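Local coordinates for nuclear receptor corepressor 2 (Homo sapiens, PDB 4A69), which probably helps silence transcription for nuclear receptors by binding a partner protein, with an inositol tetrakisphosphate held between the two chains, at residues 22-25 with 29-32; 52-57 with 82-87; 66-71 with 78-83. One frame throughout, in Å; residues are numbered along the deposited sequence.

Contact 1: residues 22-25 with 29-32; sequences KFIN and LMAD
The F23 ring is met obliquely by CB of D32, with CD1 of F23 3.9 Å from that carbon. The D32 side chain runs alongside that of F23, pointing the same way, with its carboxylate plane turned 74° from the ring. The other flat side chain, the amide of N25, runs beside L29: ND2 of N25 stands 3.9 Å from CD2 of L29. With chi1 of N25 at -69°, CG lies anti to the carbonyl carbon, which sets the amide along the leucine. Between these pairs the backbones run antiparallel, I24 and M30 forming a single bridge, so that the chain doubles back as a hairpin-like loop without continuous strands. N25 N donates to L29 O at 2.8 Å, a nearly straight bond. F23 O receives two weak bonds, one from A31 N at 2.8 Å, bent to 127°, and one from D32 N at 3.3 Å. CB of A31 packs 3.4 Å from O of K22. I24 CG1 approaches M30 CG at 4.2 Å, and both side chains rest on V36 of helix 33-42. D32 is the N-cap of that helix, its OD1 weakly bonded to N of K35, while M30 also makes backbone hydrogen bonds to another protein chain.

Contact 2: residues 52-57 with 82-87; sequences ETFREK and LYYYLT. With I0P (D-myo inositol 1,4,5,6 tetrakisphosphate), chain Q.
F54 and Y83 form a T-shaped pair: the edge of the tyrosine ring stands over one face of the phenylalanine, centroids 4.9 Å apart and planes at 77°. CD2 of Y83 hangs 3.6 Å above the plane of F54, over its centre, and CE2 of Y83 comes within 3.7 Å of CD1 of F54. At the far end of the ring, CZ of F54 meets CB of Y84 at 3.9 Å. CG of F54 is anti to its backbone N (chi1 -179°), which carries the ring from helix 48-60 toward helix 77-87. Replacing F54 by an alanine would remove the ring and is likely to leave the edge of Y83 without the face it stands on, opening a gap beside CB of Y84. T87 CG2 packs on a face of the Y83 ring. Farther out, Y84 and Y85 grip the inositol tetrakisphosphate: Y84 OH donates to O35 and Y85 OH to O25 of the same phosphate, each at 2.6 Å, and the face of Y85 lies on the ring edge of Y84. The solvent side takes no part: the exposed E52 OE2 and R55 NH2 form a salt bridge of 2.6 Å within helix 48-60. W46 stacks on Y83, whereas F65 and I68 of helix 65-70 pack against F54, so the phenylalanine is wedged between helices 65-70 and 77-87.

Contact 3: residues 66-71 with 78-83; sequences GLIASF and AECVLY
I68 is the first residue of segment 66-71 to reach helix 77-87, its CG2 lying 4.0 Å from SG of C80. That methyl sits anti to the backbone N of I68, on the side of the helix facing C80, while CG1 of I68 packs on K57 of helix 48-60, and the side chain also touches F58. A69 follows and makes the closest approach: SG of C80 is 3.8 Å from its CA and 3.9 Å from its CB. The small methyl lets the backbones come near, with CA of A69 and CA of C80 only 6.4 Å apart. The sulfur therefore rests against the helix surface beside A69 and I68, and no hydrogen bond crosses the pair. Chi1 of C80, -71°, puts SG anti to its carbonyl carbon, which directs it toward A69. Farther along, F71 N bonds to I68 O at 3.0 Å, and its ring meets K57 in a cation-pi contact. C80 also touches F65 and L72. These short helices, 65-70 and 77-87, joined by the short connection 71-76, are consistent with the helix-turn-helix pair of a Myb-like (SANT-type) three-helix domain.

Contacts 2 and 3 are parts of one small core, their centres about 8 Å apart. They share L82 and Y83 on helix 77-87 and touch where F54 CD2 lies 3.6 Å from I68 CG2 and K57 CB 3.7 Å from I68 CG1; all four of their segments belong to the Myb-like domain. Only contact 2 reaches the inositol tetrakisphosphate directly, where K63 and K88 and the other protein chain also hold it; the I68 side chain of contact 3 lies about 11 Å from the ligand. Contact 1 stands apart across the chain's centre, its centre about 31 Å from that of contact 2 and about 29 Å from that of contact 3, its nearest atoms about 14 Å from either, with helix 33-42 intervening along the chain.

Contact 1: residues 22-25 with 29-32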
ATOM      1  N   LYS C  22     -28.779   7.044   5.612  1.00 44.09           N
ATOM      2  CA  LYS C  22     -28.618   8.533   5.622  1.00 42.57           C
ATOM      3  C   LYS C  22     -27.155   9.006   5.612  1.00 39.57           C
ATOM      4  O   LYS C  22     -26.799   9.858   4.800  1.00 39.48           O
ATOM      5  CB  LYS C  22     -29.378   9.164   6.791  1.00 44.96           C
ATOM      6  CG  LYS C  22     -29.872  10.569   6.495  1.00 45.15           C
ATOM      7  CD  LYS C  22     -30.545  11.177   7.712  1.00 46.22           C
ATOM      8  CE  LYS C  22     -31.808  11.937   7.321  1.00 47.75           C
ATOM      9  NZ  LYS C  22     -31.580  12.893   6.202  1.00 48.27           N
ATOM     10  N   PHE C  23     -26.315   8.480   6.505  1.00 36.95           N
ATOM     11  CA  PHE C  23     -24.875   8.796   6.447  1.00 34.62           C
ATOM     12  C   PHE C  23     -24.086   7.795   5.594  1.00 33.40           C
ATOM     13  O   PHE C  23     -23.034   8.156   5.033  1.00 32.48           O
ATOM     14  CB  PHE C  23     -24.240   8.970   7.842  1.00 35.41           C
ATOM     15  CG  PHE C  23     -24.917  10.012   8.699  1.00 35.98           C
ATOM     16  CD1 PHE C  23     -25.178  11.292   8.206  1.00 34.81           C
ATOM     17  CD2 PHE C  23     -25.309   9.707   9.999  1.00 36.14           C
ATOM     18  CE1 PHE C  23     -25.808  12.242   8.998  1.00 34.58           C
ATOM     19  CE2 PHE C  23     -25.943  10.653  10.795  1.00 35.35           C
ATOM     20  CZ  PHE C  23     -26.197  11.918  10.292  1.00 35.10           C
ATOM     21  N   ILE C  24     -24.580   6.552   5.515  1.00 29.79           N
ATOM     22  CA  ILE C  24     -24.053   5.537   4.581  1.00 27.39           C
ATOM     23  C   ILE C  24     -25.202   4.901   3.777  1.00 26.84           C
ATOM     24  O   ILE C  24     -26.151   4.385   4.363  1.00 24.85           O
ATOM     25  CB  ILE C  24     -23.261   4.399   5.279  1.00 26.48           C
ATOM     26  CG1 ILE C  24     -22.205   4.944   6.252  1.00 26.15           C
ATOM     27  CG2 ILE C  24     -22.585   3.513   4.228  1.00 25.87           C
ATOM     28  CD1 ILE C  24     -21.438   3.861   6.992  1.00 26.00           C
ATOM     29  N   ASN C  25     -25.100   4.941   2.443  1.00 26.56           N
ATOM     30  CA  ASN C  25     -26.078   4.307   1.548  1.00 26.87           C
ATOM     31  C   ASN C  25     -26.074   2.777   1.617  1.00 25.80           C
ATOM     32  O   ASN C  25     -25.158   2.182   2.192  1.00 22.85           O
ATOM     33  CB  ASN C  25     -25.843   4.754   0.100  1.00 29.67           C
ATOM     34  CG  ASN C  25     -26.192   6.212  -0.123  1.00 32.17           C
ATOM     35  OD1 ASN C  25     -26.330   6.987   0.827  1.00 34.85           O
ATOM     36  ND2 ASN C  25     -26.340   6.597  -1.386  1.00 34.09           N
ATOM     37  N   LEU C  29     -21.833   3.852  -0.239  1.00 21.36           N
ATOM     38  CA  LEU C  29     -21.447   5.233  -0.481  1.00 22.65           C
ATOM     39  C   LEU C  29     -21.667   6.032   0.811  1.00 22.78           C
ATOM     40  O   LEU C  29     -22.753   6.008   1.376  1.00 21.75           O
ATOM     41  CB  LEU C  29     -22.231   5.832  -1.652  1.00 23.04           C
ATOM     42  CG  LEU C  29     -22.191   7.355  -1.858  1.00 24.32           C
ATOM     43  CD1 LEU C  29     -20.768   7.850  -2.041  1.00 23.37           C
ATOM     44  CD2 LEU C  29     -23.043   7.755  -3.063  1.00 25.31           C
ATOM     45  N   MET C  30     -20.619   6.692   1.292  1.00 23.28           N
ATOM     46  CA  MET C  30     -20.718   7.496   2.513  1.00 24.42           C
ATOM     47  C   MET C  30     -21.148   8.900   2.169  1.00 24.87           C
ATOM     48  O   MET C  30     -20.392   9.644   1.532  1.00 26.63           O
ATOM     49  CB  MET C  30     -19.380   7.569   3.252  1.00 23.80           C
ATOM     50  CG  MET C  30     -18.953   6.265   3.872  1.00 24.07           C
ATOM     51  SD  MET C  30     -17.457   6.467   4.847  1.00 25.42           S
ATOM     52  CE  MET C  30     -17.155   4.743   5.218  1.00 22.54           C
ATOM     53  N   ALA C  31     -22.356   9.263   2.588  1.00 25.27           N
ATOM     54  CA  ALA C  31     -22.839  10.622   2.409  1.00 25.78           C
ATOM     55  C   ALA C  31     -22.099  11.599   3.323  1.00 27.25           C
ATOM     56  O   ALA C  31     -21.861  12.744   2.943  1.00 27.73           O
ATOM     57  CB  ALA C  31     -24.335  10.686   2.659  1.00 26.81           C
ATOM     58  N   ASP C  32     -21.735  11.156   4.529  1.00 28.13           N
ATOM     59  CA  ASP C  32     -20.992  12.024   5.452  1.00 29.19           C
ATOM     60  C   ASP C  32     -19.867  11.265   6.150  1.00 28.18           C
ATOM     61  O   ASP C  32     -20.052  10.747   7.266  1.00 26.01           O
ATOM     62  CB  ASP C  32     -21.938  12.676   6.468  1.00 32.28           C
ATOM     63  CG  ASP C  32     -21.263  13.777   7.292  1.00 34.69           C
ATOM     64  OD1 ASP C  32     -20.053  14.081   7.097  1.00 36.22           O
ATOM     65  OD2 ASP C  32     -21.970  14.345   8.151  1.00 37.66           O
TER

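Contact 2: residues 52-57 with 82-87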
ATOM      1  N   GLU C  52      -7.504  -0.227  33.194  1.00 43.88           N
ATOM      2  CA  GLU C  52      -6.478  -0.770  34.082  1.00 43.56           C
ATOM      3  C   GLU C  52      -6.047  -2.198  33.712  1.00 41.29           C
ATOM      4  O   GLU C  52      -4.862  -2.534  33.798  1.00 40.35           O
ATOM      5  CB  GLU C  52      -6.935  -0.678  35.544  1.00 47.31           C
ATOM      6  CG  GLU C  52      -5.810  -0.414  36.538  1.00 50.03           C
ATOM      7  CD  GLU C  52      -5.042  -1.670  36.914  1.00 53.24           C
ATOM      8  OE1 GLU C  52      -5.566  -2.788  36.713  1.00 56.19           O
ATOM      9  OE2 GLU C  52      -3.909  -1.545  37.421  1.00 53.71           O
ATOM     10  N   THR C  53      -7.004  -3.027  33.296  1.00 39.79           N
ATOM     11  CA  THR C  53      -6.709  -4.401  32.851  1.00 39.49           C
ATOM     12  C   THR C  53      -5.819  -4.423  31.605  1.00 37.41           C
ATOM     13  O   THR C  53      -4.874  -5.212  31.522  1.00 35.43           O
ATOM     14  CB  THR C  53      -8.000  -5.204  32.600  1.00 40.49           C
ATOM     15  OG1 THR C  53      -8.855  -5.079  33.741  1.00 42.32           O
ATOM     16  CG2 THR C  53      -7.696  -6.685  32.362  1.00 40.26           C
ATOM     17  N   PHE C  54      -6.118  -3.547  30.647  1.00 37.59           N
ATOM     18  CA  PHE C  54      -5.287  -3.395  29.446  1.00 37.79           C
ATOM     19  C   PHE C  54      -3.808  -3.234  29.833  1.00 38.22           C
ATOM     20  O   PHE C  54      -2.952  -4.028  29.425  1.00 36.42           O
ATOM     21  CB  PHE C  54      -5.771  -2.192  28.615  1.00 35.76           C
ATOM     22  CG  PHE C  54      -4.985  -1.964  27.340  1.00 35.70           C
ATOM     23  CD1 PHE C  54      -3.843  -1.167  27.336  1.00 33.37           C
ATOM     24  CD2 PHE C  54      -5.400  -2.538  26.139  1.00 33.89           C
ATOM     25  CE1 PHE C  54      -3.123  -0.954  26.167  1.00 31.63           C
ATOM     26  CE2 PHE C  54      -4.684  -2.331  24.968  1.00 32.97           C
ATOM     27  CZ  PHE C  54      -3.546  -1.533  24.982  1.00 31.54           C
ATOM     28  N   ARG C  55      -3.536  -2.219  30.651  1.00 42.40           N
ATOM     29  CA  ARG C  55      -2.180  -1.874  31.085  1.00 44.79           C
ATOM     30  C   ARG C  55      -1.406  -3.042  31.702  1.00 44.56           C
ATOM     31  O   ARG C  55      -0.282  -3.336  31.284  1.00 44.72           O
ATOM     32  CB  ARG C  55      -2.233  -0.690  32.057  1.00 48.12           C
ATOM     33  CG  ARG C  55      -0.869  -0.098  32.388  1.00 54.70           C
ATOM     34  CD  ARG C  55      -0.955   0.936  33.503  1.00 57.58           C
ATOM     35  NE  ARG C  55      -1.651   0.420  34.681  1.00 59.98           N
ATOM     36  CZ  ARG C  55      -1.743   1.059  35.842  1.00 61.68           C
ATOM     37  NH1 ARG C  55      -1.175   2.250  36.005  1.00 64.59           N
ATOM     38  NH2 ARG C  55      -2.404   0.502  36.847  1.00 60.00           N
ATOM     39  N   GLU C  56      -2.010  -3.707  32.684  1.00 47.34           N
ATOM     40  CA  GLU C  56      -1.343  -4.804  33.390  1.00 48.92           C
ATOM     41  C   GLU C  56      -1.093  -5.983  32.466  1.00 47.18           C
ATOM     42  O   GLU C  56      -0.018  -6.589  32.497  1.00 46.84           O
ATOM     43  CB  GLU C  56      -2.153  -5.260  34.607  1.00 55.66           C
ATOM     44  CG  GLU C  56      -1.380  -6.202  35.526  1.00 60.04           C
ATOM     45  CD  GLU C  56      -2.199  -7.402  35.970  1.00 64.53           C
ATOM     46  OE1 GLU C  56      -3.322  -7.201  36.485  1.00 66.20           O
ATOM     47  OE2 GLU C  56      -1.719  -8.548  35.792  1.00 65.75           O
ATOM     48  N   LYS C  57      -2.086  -6.304  31.640  1.00 44.70           N
ATOM     49  CA  LYS C  57      -1.924  -7.371  30.662  1.00 43.33           C
ATOM     50  C   LYS C  57      -0.897  -6.993  29.604  1.00 41.88           C
ATOM     51  O   LYS C  57      -0.138  -7.849  29.142  1.00 42.41           O
ATOM     52  CB  LYS C  57      -3.267  -7.752  30.031  1.00 43.51           C
ATOM     53  CG  LYS C  57      -4.235  -8.417  31.000  1.00 44.61           C
ATOM     54  CD  LYS C  57      -3.630  -9.684  31.589  1.00 45.12           C
ATOM     55  CE  LYS C  57      -4.419 -10.170  32.792  1.00 45.96           C
ATOM     56  NZ  LYS C  57      -3.934 -11.513  33.206  1.00 47.47           N
ATOM     57  N   LEU C  82      -7.097  -0.416  18.499  1.00 21.16           N
ATOM     58  CA  LEU C  82      -7.502   0.979  18.372  1.00 21.92           C
ATOM     59  C   LEU C  82      -7.200   1.808  19.639  1.00 23.08           C
ATOM     60  O   LEU C  82      -6.705   2.933  19.548  1.00 23.15           O
ATOM     61  CB  LEU C  82      -8.972   1.093  17.994  1.00 20.67           C
ATOM     62  CG  LEU C  82      -9.511   2.513  17.790  1.00 21.12           C
ATOM     63  CD1 LEU C  82      -8.852   3.238  16.624  1.00 21.03           C
ATOM     64  CD2 LEU C  82     -11.026   2.515  17.652  1.00 22.12           C
ATOM     65  N   TYR C  83      -7.500   1.243  20.804  1.00 23.87           N
ATOM     66  CA  TYR C  83      -7.239   1.908  22.085  1.00 25.37           C
ATOM     67  C   TYR C  83      -5.747   2.190  22.255  1.00 24.50           C
ATOM     68  O   TYR C  83      -5.365   3.301  22.623  1.00 25.80           O
ATOM     69  CB  TYR C  83      -7.777   1.066  23.250  1.00 27.27           C
ATOM     70  CG  TYR C  83      -7.470   1.622  24.628  1.00 28.67           C
ATOM     71  CD1 TYR C  83      -8.204   2.695  25.151  1.00 29.03           C
ATOM     72  CD2 TYR C  83      -6.451   1.073  25.410  1.00 29.19           C
ATOM     73  CE1 TYR C  83      -7.921   3.210  26.410  1.00 29.89           C
ATOM     74  CE2 TYR C  83      -6.165   1.579  26.671  1.00 31.12           C
ATOM     75  CZ  TYR C  83      -6.903   2.645  27.164  1.00 30.75           C
ATOM     76  OH  TYR C  83      -6.623   3.149  28.413  1.00 32.32           O
ATOM     77  N   TYR C  84      -4.917   1.193  21.954  1.00 23.08           N
ATOM     78  CA  TYR C  84      -3.463   1.327  22.020  1.00 22.91           C
ATOM     79  C   TYR C  84      -2.960   2.540  21.241  1.00 22.95           C
ATOM     80  O   TYR C  84      -2.179   3.335  21.769  1.00 21.89           O
ATOM     81  CB  TYR C  84      -2.785   0.054  21.514  1.00 22.45           C
ATOM     82  CG  TYR C  84      -1.291   0.149  21.315  1.00 21.62           C
ATOM     83  CD1 TYR C  84      -0.422   0.057  22.403  1.00 20.99           C
ATOM     84  CD2 TYR C  84      -0.735   0.257  20.033  1.00 22.17           C
ATOM     85  CE1 TYR C  84       0.940   0.125  22.235  1.00 20.71           C
ATOM     86  CE2 TYR C  84       0.649   0.318  19.855  1.00 21.55           C
ATOM     87  CZ  TYR C  84       1.478   0.256  20.966  1.00 21.51           C
ATOM     88  OH  TYR C  84       2.846   0.302  20.839  1.00 20.57           O
ATOM     89  N   TYR C  85      -3.424   2.696  20.001  1.00 21.99           N
ATOM     90  CA  TYR C  85      -2.990   3.838  19.192  1.00 21.45           C
ATOM     91  C   TYR C  85      -3.595   5.172  19.624  1.00 22.41           C
ATOM     92  O   TYR C  85      -2.953   6.206  19.496  1.00 23.22           O
ATOM     93  CB  TYR C  85      -3.244   3.583  17.716  1.00 19.96           C
ATOM     94  CG  TYR C  85      -2.240   2.635  17.113  1.00 19.02           C
ATOM     95  CD1 TYR C  85      -0.938   3.057  16.837  1.00 19.42           C
ATOM     96  CD2 TYR C  85      -2.581   1.313  16.839  1.00 18.58           C
ATOM     97  CE1 TYR C  85       0.001   2.186  16.297  1.00 18.88           C
ATOM     98  CE2 TYR C  85      -1.657   0.434  16.289  1.00 18.28           C
ATOM     99  CZ  TYR C  85      -0.371   0.882  16.014  1.00 18.66           C
ATOM    100  OH  TYR C  85       0.555   0.023  15.481  1.00 18.77           O
ATOM    101  N   LEU C  86      -4.827   5.145  20.127  1.00 23.46           N
ATOM    102  CA  LEU C  86      -5.502   6.371  20.579  1.00 24.67           C
ATOM    103  C   LEU C  86      -4.895   6.953  21.877  1.00 24.77           C
ATOM    104  O   LEU C  86      -4.984   8.156  22.124  1.00 25.66           O
ATOM    105  CB  LEU C  86      -7.016   6.142  20.702  1.00 25.05           C
ATOM    106  CG  LEU C  86      -7.809   6.145  19.378  1.00 25.20           C
ATOM    107  CD1 LEU C  86      -9.245   5.687  19.589  1.00 25.59           C
ATOM    108  CD2 LEU C  86      -7.788   7.503  18.691  1.00 26.44           C
ATOM    109  N   THR C  87      -4.223   6.108  22.653  1.00 24.88           N
ATOM    110  CA  THR C  87      -3.726   6.487  23.969  1.00 26.78           C
ATOM    111  C   THR C  87      -2.208   6.473  24.183  1.00 28.99           C
ATOM    112  O   THR C  87      -1.725   7.152  25.088  1.00 29.08           O
ATOM    113  CB  THR C  87      -4.365   5.614  25.061  1.00 25.93           C
ATOM    114  OG1 THR C  87      -4.008   4.242  24.844  1.00 25.44           O
ATOM    115  CG2 THR C  87      -5.877   5.760  25.032  1.00 23.61           C
TER
HETATM  116  O21 I0P Q 501       8.611   6.920  16.481  1.00 29.90           O
HETATM  117  P1  I0P Q 501       8.453   5.827  17.515  1.00 29.39           P
HETATM  118  O41 I0P Q 501       7.293   5.990  18.479  1.00 27.71           O
HETATM  119  O31 I0P Q 501       9.720   5.410  18.205  1.00 30.31           O
HETATM  120  O11 I0P Q 501       8.022   4.556  16.605  1.00 27.51           O
HETATM  121  C1  I0P Q 501       7.782   3.280  17.194  1.00 24.46           C
HETATM  122  C6  I0P Q 501       6.572   2.594  16.561  1.00 23.24           C
HETATM  123  O16 I0P Q 501       5.451   3.437  16.768  1.00 22.96           O
HETATM  124  P6  I0P Q 501       4.556   3.977  15.553  1.00 25.54           P
HETATM  125  O46 I0P Q 501       3.986   2.718  14.923  1.00 26.61           O
HETATM  126  O26 I0P Q 501       5.485   4.681  14.616  1.00 24.51           O
HETATM  127  O36 I0P Q 501       3.517   4.840  16.209  1.00 24.19           O
HETATM  128  C5  I0P Q 501       6.339   1.218  17.188  1.00 22.24           C
HETATM  129  O15 I0P Q 501       5.221   0.573  16.574  1.00 21.48           O
HETATM  130  P5  I0P Q 501       3.790   0.308  17.239  1.00 20.64           P
HETATM  131  O45 I0P Q 501       3.699  -1.199  17.350  1.00 20.09           O
HETATM  132  O35 I0P Q 501       3.775   1.024  18.574  1.00 21.04           O
HETATM  133  O25 I0P Q 501       2.873   0.918  16.220  1.00 20.93           O
HETATM  134  C2  I0P Q 501       9.044   2.444  17.036  1.00 24.36           C
HETATM  135  O12 I0P Q 501       9.398   2.396  15.643  1.00 25.01           O
HETATM  136  C3  I0P Q 501       8.826   1.050  17.607  1.00 23.89           C
HETATM  137  O13 I0P Q 501       9.977   0.272  17.315  1.00 26.66           O
HETATM  138  C4  I0P Q 501       7.595   0.351  17.018  1.00 23.36           C
HETATM  139  O14 I0P Q 501       7.431  -0.896  17.683  1.00 21.77           O
HETATM  140  P4  I0P Q 501       8.061  -2.273  17.171  1.00 24.23           P
HETATM  141  O24 I0P Q 501       7.902  -2.233  15.670  1.00 22.60           O
HETATM  142  O44 I0P Q 501       9.520  -2.258  17.566  1.00 24.25           O
HETATM  143  O34 I0P Q 501       7.252  -3.298  17.937  1.00 22.03           O

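Contact 3: residues 66-71 with 78-83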
ATOM      1  N   GLY C  66      -4.250 -10.207  21.348  1.00 30.41           N
ATOM      2  CA  GLY C  66      -5.075 -11.414  21.457  1.00 30.98           C
ATOM      3  C   GLY C  66      -5.279 -11.769  22.919  1.00 31.67           C
ATOM      4  O   GLY C  66      -6.415 -11.932  23.379  1.00 30.40           O
ATOM      5  N   LEU C  67      -4.173 -11.867  23.659  1.00 32.96           N
ATOM      6  CA  LEU C  67      -4.241 -12.153  25.096  1.00 33.93           C
ATOM      7  C   LEU C  67      -4.977 -11.055  25.867  1.00 33.89           C
ATOM      8  O   LEU C  67      -5.833 -11.347  26.701  1.00 34.83           O
ATOM      9  CB  LEU C  67      -2.838 -12.387  25.668  1.00 35.01           C
ATOM     10  CG  LEU C  67      -2.660 -13.061  27.033  1.00 36.12           C
ATOM     11  CD1 LEU C  67      -3.690 -14.148  27.287  1.00 35.92           C
ATOM     12  CD2 LEU C  67      -1.259 -13.643  27.122  1.00 36.26           C
ATOM     13  N   ILE C  68      -4.663  -9.794  25.583  1.00 33.29           N
ATOM     14  CA  ILE C  68      -5.307  -8.685  26.284  1.00 32.23           C
ATOM     15  C   ILE C  68      -6.826  -8.729  26.094  1.00 33.31           C
ATOM     16  O   ILE C  68      -7.582  -8.699  27.077  1.00 32.34           O
ATOM     17  CB  ILE C  68      -4.724  -7.315  25.874  1.00 32.35           C
ATOM     18  CG1 ILE C  68      -3.272  -7.192  26.339  1.00 32.45           C
ATOM     19  CG2 ILE C  68      -5.559  -6.170  26.443  1.00 31.68           C
ATOM     20  CD1 ILE C  68      -2.467  -6.150  25.590  1.00 32.68           C
ATOM     21  N   ALA C  69      -7.270  -8.821  24.837  1.00 33.37           N
ATOM     22  CA  ALA C  69      -8.703  -8.868  24.532  1.00 33.34           C
ATOM     23  C   ALA C  69      -9.425  -9.995  25.272  1.00 32.91           C
ATOM     24  O   ALA C  69     -10.577  -9.842  25.668  1.00 32.41           O
ATOM     25  CB  ALA C  69      -8.931  -8.989  23.036  1.00 31.97           C
ATOM     26  N   SER C  70      -8.742 -11.124  25.451  1.00 34.81           N
ATOM     27  CA  SER C  70      -9.326 -12.280  26.136  1.00 36.17           C
ATOM     28  C   SER C  70      -9.753 -11.983  27.576  1.00 37.98           C
ATOM     29  O   SER C  70     -10.685 -12.601  28.083  1.00 41.46           O
ATOM     30  CB  SER C  70      -8.371 -13.475  26.089  1.00 37.65           C
ATOM     31  OG  SER C  70      -7.257 -13.292  26.949  1.00 39.55           O
ATOM     32  N   PHE C  71      -9.094 -11.026  28.225  1.00 38.33           N
ATOM     33  CA  PHE C  71      -9.440 -10.646  29.595  1.00 38.66           C
ATOM     34  C   PHE C  71     -10.428  -9.484  29.656  1.00 39.34           C
ATOM     35  O   PHE C  71     -10.665  -8.926  30.732  1.00 40.05           O
ATOM     36  CB  PHE C  71      -8.181 -10.305  30.407  1.00 37.23           C
ATOM     37  CG  PHE C  71      -7.304 -11.490  30.704  1.00 38.16           C
ATOM     38  CD1 PHE C  71      -7.595 -12.344  31.770  1.00 38.22           C
ATOM     39  CD2 PHE C  71      -6.170 -11.743  29.939  1.00 38.44           C
ATOM     40  CE1 PHE C  71      -6.782 -13.431  32.050  1.00 37.43           C
ATOM     41  CE2 PHE C  71      -5.346 -12.829  30.220  1.00 38.67           C
ATOM     42  CZ  PHE C  71      -5.655 -13.674  31.275  1.00 38.58           C
ATOM     43  N   ALA C  78      -9.580  -6.016  17.959  1.00 22.95           N
ATOM     44  CA  ALA C  78      -9.506  -4.791  17.135  1.00 23.09           C
ATOM     45  C   ALA C  78      -9.706  -3.508  17.953  1.00 24.06           C
ATOM     46  O   ALA C  78      -9.064  -2.488  17.675  1.00 24.12           O
ATOM     47  CB  ALA C  78     -10.501  -4.833  15.978  1.00 20.82           C
ATOM     48  N   GLU C  79     -10.603  -3.559  18.941  1.00 23.34           N
ATOM     49  CA  GLU C  79     -10.824  -2.408  19.828  1.00 24.98           C
ATOM     50  C   GLU C  79      -9.578  -2.151  20.675  1.00 24.55           C
ATOM     51  O   GLU C  79      -9.200  -1.002  20.885  1.00 24.98           O
ATOM     52  CB  GLU C  79     -12.078  -2.603  20.691  1.00 25.72           C
ATOM     53  CG  GLU C  79     -13.361  -2.662  19.868  1.00 27.36           C
ATOM     54  CD  GLU C  79     -14.586  -3.024  20.684  1.00 29.99           C
ATOM     55  OE1 GLU C  79     -14.568  -4.081  21.356  1.00 30.49           O
ATOM     56  OE2 GLU C  79     -15.577  -2.258  20.642  1.00 30.53           O
ATOM     57  N   CYS C  80      -8.933  -3.228  21.127  1.00 24.51           N
ATOM     58  CA  CYS C  80      -7.660  -3.140  21.850  1.00 24.98           C
ATOM     59  C   CYS C  80      -6.557  -2.474  21.021  1.00 24.30           C
ATOM     60  O   CYS C  80      -5.850  -1.600  21.533  1.00 23.67           O
ATOM     61  CB  CYS C  80      -7.190  -4.518  22.309  1.00 26.36           C
ATOM     62  SG  CYS C  80      -8.196  -5.192  23.641  1.00 29.83           S
ATOM     63  N   VAL C  81      -6.395  -2.905  19.763  1.00 23.50           N
ATOM     64  CA  VAL C  81      -5.474  -2.231  18.828  1.00 21.64           C
ATOM     65  C   VAL C  81      -5.826  -0.737  18.738  1.00 21.87           C
ATOM     66  O   VAL C  81      -4.947   0.106  18.872  1.00 21.91           O
ATOM     67  CB  VAL C  81      -5.453  -2.865  17.402  1.00 20.51           C
ATOM     68  CG1 VAL C  81      -4.602  -2.045  16.436  1.00 19.39           C
ATOM     69  CG2 VAL C  81      -4.951  -4.298  17.426  1.00 19.50           C
ATOM     70  N   LEU C  82      -7.097  -0.416  18.499  1.00 21.16           N
ATOM     71  CA  LEU C  82      -7.502   0.979  18.372  1.00 21.92           C
ATOM     72  C   LEU C  82      -7.200   1.808  19.639  1.00 23.08           C
ATOM     73  O   LEU C  82      -6.705   2.933  19.548  1.00 23.15           O
ATOM     74  CB  LEU C  82      -8.972   1.093  17.994  1.00 20.67           C
ATOM     75  CG  LEU C  82      -9.511   2.513  17.790  1.00 21.12           C
ATOM     76  CD1 LEU C  82      -8.852   3.238  16.624  1.00 21.03           C
ATOM     77  CD2 LEU C  82     -11.026   2.515  17.652  1.00 22.12           C
ATOM     78  N   TYR C  83      -7.500   1.243  20.804  1.00 23.87           N
ATOM     79  CA  TYR C  83      -7.239   1.908  22.085  1.00 25.37           C
ATOM     80  C   TYR C  83      -5.747   2.190  22.255  1.00 24.50           C
ATOM     81  O   TYR C  83      -5.365   3.301  22.623  1.00 25.80           O
ATOM     82  CB  TYR C  83      -7.777   1.066  23.250  1.00 27.27           C
ATOM     83  CG  TYR C  83      -7.470   1.622  24.628  1.00 28.67           C
ATOM     84  CD1 TYR C  83      -8.204   2.695  25.151  1.00 29.03           C
ATOM     85  CD2 TYR C  83      -6.451   1.073  25.410  1.00 29.19           C
ATOM     86  CE1 TYR C  83      -7.921   3.210  26.410  1.00 29.89           C
ATOM     87  CE2 TYR C  83      -6.165   1.579  26.671  1.00 31.12           C
ATOM     88  CZ  TYR C  83      -6.903   2.645  27.164  1.00 30.75           C
ATOM     89  OH  TYR C  83      -6.623   3.149  28.413  1.00 32.32           O
TER